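Local coordinates for protein beta-galactoside alpha-2,6-sialyltransferase (Photobacterium sp., PDB 2Z4T) that probably transfers sialic acid from a CMP-activated donor to galactoside acceptors such as lactose, forming an alpha-2,6 linkage, at residues N111-S116 with N142-R147. Residues are numbered along the deposited sequence; the frame is centred on the assembly and turned at random.
Sequences NVVAPS and NPTAQR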
loop_
_atom_site.group_PDB
_atom_site.type_symbol
_atom_site.label_atom_id
_atom_site.label_comp_id
_atom_site.label_asym_id
_atom_site.label_seq_id
_atom_site.Cartn_x
_atom_site.Cartn_y
_atom_site.Cartn_z
ATOM N N ASN A 111 11.961 18.471 20.128
ATOM C CA ASN A 111 12.520 18.233 18.809
ATOM C C ASN A 111 11.573 18.876 17.805
ATOM O O ASN A 111 10.450 18.367 17.572
ATOM C CB ASN A 111 12.658 16.723 18.528
ATOM C CG ASN A 111 13.180 15.935 19.748
ATOM O OD1 ASN A 111 14.332 16.116 20.175
ATOM N ND2 ASN A 111 12.325 15.057 20.316
ATOM N N VAL A 112 12.002 20.006 17.248
ATOM C CA VAL A 112 11.238 20.701 16.214
ATOM C C VAL A 112 11.664 20.212 14.821
ATOM O O VAL A 112 12.843 20.285 14.451
ATOM C CB VAL A 112 11.344 22.263 16.299
ATOM C CG1 VAL A 112 10.388 22.900 15.290
ATOM C CG2 VAL A 112 11.031 22.780 17.724
ATOM N N VAL A 113 10.698 19.701 14.061
ATOM C CA VAL A 113 10.993 19.078 12.761
ATOM C C VAL A 113 10.073 19.694 11.718
ATOM O O VAL A 113 8.992 20.198 12.071
ATOM C CB VAL A 113 10.796 17.539 12.807
ATOM C CG1 VAL A 113 11.676 16.894 13.929
ATOM C CG2 VAL A 113 9.309 17.189 13.021
ATOM N N ALA A 114 10.490 19.677 10.455
ATOM C CA ALA A 114 9.640 20.186 9.375
ATOM C C ALA A 114 8.247 19.530 9.375
ATOM O O ALA A 114 8.130 18.315 9.591
ATOM C CB ALA A 114 10.310 19.983 8.031
ATOM N N PRO A 115 7.188 20.332 9.164
ATOM C CA PRO A 115 5.867 19.768 8.871
ATOM C C PRO A 115 5.989 18.840 7.658
ATOM O O PRO A 115 6.702 19.151 6.689
ATOM C CB PRO A 115 5.039 20.995 8.490
ATOM C CG PRO A 115 5.722 22.142 9.184
ATOM C CD PRO A 115 7.179 21.809 9.186
ATOM N N SER A 116 5.330 17.695 7.718
ATOM C CA SER A 116 5.446 16.716 6.648
ATOM C C SER A 116 4.099 16.109 6.252
ATOM O O SER A 116 3.147 16.012 7.046
ATOM C CB SER A 116 6.439 15.622 7.021
ATOM O OG SER A 116 5.880 14.793 8.024
ATOM N N ASN A 142 7.801 8.419 11.986
ATOM C CA ASN A 142 7.470 9.830 11.757
ATOM C C ASN A 142 6.131 10.201 12.358
ATOM O O ASN A 142 5.171 10.456 11.631
ATOM C CB ASN A 142 7.467 10.140 10.255
ATOM C CG ASN A 142 8.732 9.680 9.567
ATOM O OD1 ASN A 142 8.732 8.685 8.844
ATOM N ND2 ASN A 142 9.824 10.389 9.804
ATOM N N PRO A 143 6.061 10.238 13.696
ATOM C CA PRO A 143 4.810 10.543 14.411
ATOM C C PRO A 143 4.103 11.837 13.990
ATOM O O PRO A 143 2.880 11.921 14.098
ATOM C CB PRO A 143 5.248 10.647 15.880
ATOM C CG PRO A 143 6.793 10.751 15.835
ATOM C CD PRO A 143 7.182 9.978 14.621
ATOM N N THR A 144 4.840 12.835 13.517
ATOM C CA THR A 144 4.215 14.130 13.237
ATOM C C THR A 144 3.802 14.286 11.779
ATOM O O THR A 144 3.234 15.319 11.406
ATOM C CB THR A 144 5.118 15.326 13.596
ATOM O OG1 THR A 144 6.272 15.319 12.757
ATOM C CG2 THR A 144 5.536 15.319 15.069
ATOM N N ALA A 145 4.093 13.285 10.948
ATOM C CA ALA A 145 3.596 13.301 9.565
ATOM C C ALA A 145 2.078 13.220 9.528
ATOM O O ALA A 145 1.470 12.501 10.334
ATOM C CB ALA A 145 4.211 12.161 8.742
ATOM N N GLN A 146 1.476 13.990 8.618
ATOM C CA GLN A 146 0.049 13.899 8.291
ATOM C C GLN A 146 -0.092 12.973 7.097
ATOM O O GLN A 146 0.768 12.961 6.201
ATOM C CB GLN A 146 -0.525 15.269 7.898
ATOM C CG GLN A 146 -0.880 16.210 9.065
ATOM C CD GLN A 146 -1.888 15.619 10.070
ATOM O OE1 GLN A 146 -1.793 15.870 11.268
ATOM N NE2 GLN A 146 -2.850 14.834 9.581
ATOM N N ARG A 147 -1.191 12.227 7.048
ATOM C CA ARG A 147 -1.348 11.215 6.010
ATOM C C ARG A 147 -2.682 11.324 5.299
ATOM O O ARG A 147 -3.741 11.359 5.926
ATOM C CB ARG A 147 -1.130 9.820 6.585
ATOM C CG ARG A 147 0.218 9.684 7.225
ATOM C CD ARG A 147 0.538 8.249 7.643
ATOM N NE ARG A 147 1.861 8.262 8.246
ATOM C CZ ARG A 147 2.093 8.544 9.527
ATOM N NH1 ARG A 147 1.078 8.763 10.353
ATOM N NH2 ARG A 147 3.345 8.587 9.977
HETATM O O HOH W 1 6.178 16.428 10.231
HETATM O O HOH W 2 3.253 17.336 9.557
#
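S116 and A145 come together where two neighbouring strands begin to run side by side. The hydroxyl OG of S116 lies over A145, 3.1 Å from its CA and close to its CB as well; a chi1 of 72° brings this oxygen both against A145 and to a water that it shares with T144 OG1. The same serine's carbonyl takes the direct backbone bond: Q146 N, of the residue after A145, donates to S116 O at 3.1 Å.

Toward T144 the two chains part, and water fills in. One water donates to A114 O and also hydrogen-bonds S116 OG and T144 OG1, the latter at 2.8 Å. A second accepts from S116 N and donates to T144 O at 2.7 Å, bridging backbone to backbone. Beyond them, a methyl of V113, CG2, rests 3.6 Å from T144 OG1, while T144 also packs on strand 26-35. The type I turn N142–A145, closed by A145 N to N142 O, links the end of helix 126-141 to strand 146-151. This is the start of the parallel pair in a beta-alpha-beta crossover of the GT-B fold, on the side facing the immunoglobulin-like N-terminal domain.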